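Local coordinates for CIR protein (Plasmodium chabaudi chabaudi, PDB 6ZYV) that is of unknown function but belongs to the variant PIR family of malaria parasites and probably displays its helical ectodomain on infected red blood cells, at residues N56-L67 / F113-Y124. The protein carries 5 engineered substitutions. Numbering follows the deposited sequence.
Sequences NDKISAGFIWLL and FYTNHIETNTNY
Ser60 and Ile118 bring the two backbones closest, their CA atoms 5.3 Å apart, where helix 56-67 is crossed almost perpendicularly (-96°) by helix 113-118. This is a near-perpendicular helix crossing in the all-helical PIR ectodomain: after a wider pi-type turn at 114-118, a type I turn from Ile118 to Asn121 leads into helix 122-127, so the second segment bends along the first. At the crossing, a chi1 of 173° turns Ser60 OG away from its own backbone N, toward the 117-121 bend, and it donates to His117 O over 2.6 Å, tilted from the carbonyl plane. The same OG accepts a nearly straight bond from Asn121 ND2 (172°), with Ser60 OG almost in the plane of the Asn121 amide. ND2 also hydrogen-bonds to Tyr41 O, while OD1, at the N-cap position, accepts from both Asn123 N and Asn123 ND2.

At the N-terminal end of 56-67, Asn56 lays its CB over one face of the His117 imidazole, while its OD1 meets the edge of Phe113 at CE2. Ile59 CG2 presses on Phe113 CZ at 3.6 Å. Farther along, Ile118 CD1 sits over a face of the Phe63 ring, and Tyr114 CE2 comes within 3.5 Å of Phe63 CZ, the two ring planes nearly perpendicular. Leu95 of helix 81-101 also touches Ile59 and Ile118, extending this buried apolar layer. Ile64 CD1 packs against the Asn121 amide and Tyr124 CB, and Leu67 CD1 meets the Tyr124 edge at CE1. Beyond that edge, Tyr124 OH and Tyr114 OH share a 2.6 Å hydrogen bond.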
loop_
_atom_site.group_PDB
_atom_site.type_symbol
_atom_site.label_atom_id
_atom_site.label_comp_id
_atom_site.label_asym_id
_atom_site.label_seq_id
_atom_site.Cartn_x
_atom_site.Cartn_y
_atom_site.Cartn_z
ATOM N N ASN A 56 -6.770 17.253 0.385
ATOM C CA ASN A 56 -6.641 16.537 1.636
ATOM C C ASN A 56 -7.890 15.707 1.914
ATOM O O ASN A 56 -7.769 14.611 2.455
ATOM C CB ASN A 56 -6.395 17.498 2.783
ATOM C CG ASN A 56 -5.025 18.142 2.767
ATOM O OD1 ASN A 56 -4.095 17.692 2.089
ATOM N ND2 ASN A 56 -4.877 19.215 3.515
ATOM N N ASP A 57 -9.081 16.224 1.541
ATOM C CA ASP A 57 -10.364 15.533 1.693
ATOM C C ASP A 57 -10.378 14.292 0.807
ATOM O O ASP A 57 -10.827 13.244 1.240
ATOM C CB ASP A 57 -11.546 16.448 1.290
ATOM C CG ASP A 57 -11.933 17.509 2.304
ATOM O OD1 ASP A 57 -11.209 17.662 3.314
ATOM O OD2 ASP A 57 -12.963 18.207 2.077
ATOM N N LYS A 58 -9.896 14.409 -0.432
ATOM C CA LYS A 58 -9.856 13.300 -1.385
ATOM C C LYS A 58 -8.884 12.208 -0.932
ATOM O O LYS A 58 -9.200 11.025 -1.059
ATOM C CB LYS A 58 -9.472 13.813 -2.785
ATOM C CG LYS A 58 -10.498 14.759 -3.396
ATOM C CD LYS A 58 -9.984 15.386 -4.698
ATOM C CE LYS A 58 -10.880 16.503 -5.165
ATOM N NZ LYS A 58 -10.106 17.666 -5.692
ATOM N N ILE A 59 -7.701 12.606 -0.407
ATOM C CA ILE A 59 -6.694 11.660 0.090
ATOM C C ILE A 59 -7.245 10.935 1.306
ATOM O O ILE A 59 -7.114 9.722 1.408
ATOM C CB ILE A 59 -5.349 12.371 0.421
ATOM C CG1 ILE A 59 -4.693 12.909 -0.849
ATOM C CG2 ILE A 59 -4.391 11.419 1.137
ATOM C CD1 ILE A 59 -3.617 13.978 -0.583
ATOM N N SER A 60 -7.890 11.680 2.216
ATOM C CA SER A 60 -8.478 11.125 3.414
ATOM C C SER A 60 -9.557 10.092 3.060
ATOM O O SER A 60 -9.537 8.981 3.595
ATOM C CB SER A 60 -9.065 12.248 4.266
ATOM O OG SER A 60 -9.805 11.764 5.374
ATOM N N ALA A 61 -10.466 10.440 2.124
ATOM C CA ALA A 61 -11.537 9.552 1.694
ATOM C C ALA A 61 -10.985 8.325 0.957
ATOM O O ALA A 61 -11.497 7.230 1.136
ATOM C CB ALA A 61 -12.509 10.314 0.811
ATOM N N GLY A 62 -9.936 8.525 0.158
ATOM C CA GLY A 62 -9.263 7.457 -0.583
ATOM C C GLY A 62 -8.554 6.470 0.321
ATOM O O GLY A 62 -8.546 5.269 0.057
ATOM N N PHE A 63 -7.981 6.972 1.409
ATOM C CA PHE A 63 -7.294 6.163 2.402
ATOM C C PHE A 63 -8.299 5.288 3.167
ATOM O O PHE A 63 -8.030 4.114 3.400
ATOM C CB PHE A 63 -6.509 7.066 3.371
ATOM C CG PHE A 63 -5.823 6.324 4.490
ATOM C CD1 PHE A 63 -4.593 5.712 4.290
ATOM C CD2 PHE A 63 -6.416 6.226 5.740
ATOM C CE1 PHE A 63 -3.970 5.016 5.319
ATOM C CE2 PHE A 63 -5.795 5.536 6.763
ATOM C CZ PHE A 63 -4.577 4.928 6.542
ATOM N N ILE A 64 -9.441 5.859 3.559
ATOM C CA ILE A 64 -10.500 5.133 4.262
ATOM C C ILE A 64 -11.120 4.091 3.336
ATOM O O ILE A 64 -11.298 2.942 3.743
ATOM C CB ILE A 64 -11.540 6.102 4.837
ATOM C CG1 ILE A 64 -10.886 6.958 5.930
ATOM C CG2 ILE A 64 -12.774 5.371 5.361
ATOM C CD1 ILE A 64 -11.696 8.165 6.267
ATOM N N TRP A 65 -11.333 4.443 2.060
ATOM C CA TRP A 65 -11.811 3.484 1.073
ATOM C C TRP A 65 -10.850 2.265 0.979
ATOM O O TRP A 65 -11.320 1.140 1.004
ATOM C CB TRP A 65 -11.990 4.158 -0.298
ATOM C CG TRP A 65 -12.537 3.239 -1.347
ATOM C CD1 TRP A 65 -13.851 2.991 -1.626
ATOM C CD2 TRP A 65 -11.776 2.434 -2.250
ATOM N NE1 TRP A 65 -13.952 2.077 -2.649
ATOM C CE2 TRP A 65 -12.689 1.698 -3.032
ATOM C CE3 TRP A 65 -10.409 2.247 -2.460
ATOM C CZ2 TRP A 65 -12.274 0.833 -4.041
ATOM C CZ3 TRP A 65 -10.002 1.355 -3.424
ATOM C CH2 TRP A 65 -10.928 0.683 -4.226
ATOM N N LEU A 66 -9.514 2.500 0.968
ATOM C CA LEU A 66 -8.496 1.456 0.946
ATOM C C LEU A 66 -8.621 0.537 2.114
ATOM O O LEU A 66 -8.632 -0.660 1.912
ATOM C CB LEU A 66 -7.054 2.022 0.974
ATOM C CG LEU A 66 -6.303 2.218 -0.333
ATOM C CD1 LEU A 66 -4.793 2.403 -0.045
ATOM C CD2 LEU A 66 -6.586 1.070 -1.338
ATOM N N LEU A 67 -8.641 1.083 3.344
ATOM C CA LEU A 67 -8.773 0.296 4.561
ATOM C C LEU A 67 -10.046 -0.520 4.564
ATOM O O LEU A 67 -10.015 -1.670 4.979
ATOM C CB LEU A 67 -8.748 1.189 5.812
ATOM C CG LEU A 67 -7.401 1.701 6.278
ATOM C CD1 LEU A 67 -7.578 2.536 7.563
ATOM C CD2 LEU A 67 -6.431 0.538 6.529
ATOM N N PHE A 113 -0.874 14.792 9.270
ATOM C CA PHE A 113 -1.935 14.531 8.300
ATOM C C PHE A 113 -2.921 13.475 8.836
ATOM O O PHE A 113 -4.115 13.637 8.662
ATOM C CB PHE A 113 -1.349 14.077 6.933
ATOM C CG PHE A 113 -2.393 13.921 5.850
ATOM C CD1 PHE A 113 -3.085 12.732 5.697
ATOM C CD2 PHE A 113 -2.694 14.970 4.999
ATOM C CE1 PHE A 113 -4.085 12.614 4.748
ATOM C CE2 PHE A 113 -3.681 14.844 4.038
ATOM C CZ PHE A 113 -4.390 13.680 3.935
ATOM N N TYR A 114 -2.434 12.392 9.454
ATOM C CA TYR A 114 -3.310 11.343 9.979
ATOM C C TYR A 114 -4.254 11.892 11.047
ATOM O O TYR A 114 -5.460 11.664 10.975
ATOM C CB TYR A 114 -2.497 10.171 10.566
ATOM C CG TYR A 114 -3.235 8.847 10.510
ATOM C CD1 TYR A 114 -4.141 8.487 11.499
ATOM C CD2 TYR A 114 -3.028 7.957 9.469
ATOM C CE1 TYR A 114 -4.817 7.276 11.450
ATOM C CE2 TYR A 114 -3.690 6.739 9.417
ATOM C CZ TYR A 114 -4.607 6.412 10.391
ATOM O OH TYR A 114 -5.253 5.193 10.311
ATOM N N THR A 115 -3.712 12.614 12.035
ATOM C CA THR A 115 -4.514 13.172 13.118
ATOM C C THR A 115 -5.463 14.273 12.627
ATOM O O THR A 115 -6.621 14.311 13.040
ATOM C CB THR A 115 -3.571 13.728 14.216
ATOM O OG1 THR A 115 -2.773 12.692 14.808
ATOM C CG2 THR A 115 -4.290 14.536 15.276
ATOM N N ASN A 116 -4.983 15.166 11.759
ATOM C CA ASN A 116 -5.792 16.294 11.307
ATOM C C ASN A 116 -6.696 16.048 10.104
ATOM O O ASN A 116 -7.556 16.886 9.855
ATOM C CB ASN A 116 -4.923 17.510 11.024
ATOM C CG ASN A 116 -4.236 18.055 12.247
ATOM O OD1 ASN A 116 -3.052 18.388 12.218
ATOM N ND2 ASN A 116 -4.961 18.149 13.356
ATOM N N HIS A 117 -6.497 14.972 9.333
ATOM C CA HIS A 117 -7.318 14.728 8.148
ATOM C C HIS A 117 -7.942 13.359 8.080
ATOM O O HIS A 117 -8.950 13.211 7.390
ATOM C CB HIS A 117 -6.553 15.004 6.863
ATOM C CG HIS A 117 -6.114 16.423 6.732
ATOM N ND1 HIS A 117 -7.002 17.438 6.383
ATOM C CD2 HIS A 117 -4.901 16.967 6.964
ATOM C CE1 HIS A 117 -6.290 18.556 6.403
ATOM N NE2 HIS A 117 -5.016 18.321 6.732
ATOM N N ILE A 118 -7.380 12.359 8.767
ATOM C CA ILE A 118 -7.954 11.008 8.716
ATOM C C ILE A 118 -8.800 10.748 9.939
ATOM O O ILE A 118 -9.971 10.411 9.810
ATOM C CB ILE A 118 -6.875 9.929 8.461
ATOM C CG1 ILE A 118 -6.357 10.057 7.024
ATOM C CG2 ILE A 118 -7.414 8.524 8.736
ATOM C CD1 ILE A 118 -5.130 9.531 6.841
ATOM N N GLU A 119 -8.231 10.957 11.127
ATOM C CA GLU A 119 -8.993 10.807 12.366
ATOM C C GLU A 119 -10.136 11.854 12.464
ATOM O O GLU A 119 -11.133 11.614 13.121
ATOM C CB GLU A 119 -8.059 10.853 13.570
ATOM C CG GLU A 119 -7.110 9.671 13.560
ATOM C CD GLU A 119 -6.218 9.537 14.778
ATOM O OE1 GLU A 119 -5.813 8.392 15.087
ATOM O OE2 GLU A 119 -5.924 10.572 15.421
ATOM N N THR A 120 -10.018 12.943 11.695
ATOM C CA THR A 120 -10.917 14.069 11.584
ATOM C C THR A 120 -12.116 13.746 10.646
ATOM O O THR A 120 -13.176 14.358 10.777
ATOM C CB THR A 120 -10.023 15.239 11.203
ATOM O OG1 THR A 120 -9.649 15.927 12.412
ATOM C CG2 THR A 120 -10.597 16.156 10.186
ATOM N N ASN A 121 -11.956 12.782 9.730
ATOM C CA ASN A 121 -13.019 12.344 8.843
ATOM C C ASN A 121 -13.984 11.470 9.655
ATOM O O ASN A 121 -13.581 10.475 10.262
ATOM C CB ASN A 121 -12.431 11.534 7.710
ATOM C CG ASN A 121 -13.352 11.347 6.555
ATOM O OD1 ASN A 121 -14.568 11.153 6.704
ATOM N ND2 ASN A 121 -12.790 11.408 5.367
ATOM N N THR A 122 -15.269 11.832 9.650
ATOM C CA THR A 122 -16.282 11.090 10.416
ATOM C C THR A 122 -16.477 9.628 9.945
ATOM O O THR A 122 -16.880 8.759 10.719
ATOM C CB THR A 122 -17.575 11.879 10.416
ATOM O OG1 THR A 122 -18.463 11.247 11.325
ATOM C CG2 THR A 122 -18.196 12.005 9.017
ATOM N N ASN A 123 -16.100 9.352 8.704
ATOM C CA ASN A 123 -16.190 8.046 8.069
ATOM C C ASN A 123 -15.131 7.048 8.499
ATOM O O ASN A 123 -15.273 5.851 8.252
ATOM C CB ASN A 123 -16.168 8.243 6.571
ATOM C CG ASN A 123 -17.403 8.980 6.132
ATOM O OD1 ASN A 123 -18.491 8.440 6.169
ATOM N ND2 ASN A 123 -17.279 10.232 5.748
ATOM N N TYR A 124 -14.056 7.539 9.135
ATOM C CA TYR A 124 -12.983 6.706 9.616
ATOM C C TYR A 124 -13.464 5.889 10.833
ATOM O O TYR A 124 -13.299 4.672 10.854
ATOM C CB TYR A 124 -11.773 7.590 9.974
ATOM C CG TYR A 124 -10.588 6.816 10.487
ATOM C CD1 TYR A 124 -9.911 5.924 9.669
ATOM C CD2 TYR A 124 -10.123 6.998 11.778
ATOM C CE1 TYR A 124 -8.806 5.224 10.125
ATOM C CE2 TYR A 124 -9.011 6.307 12.248
ATOM C CZ TYR A 124 -8.362 5.413 11.421
ATOM O OH TYR A 124 -7.276 4.702 11.867
#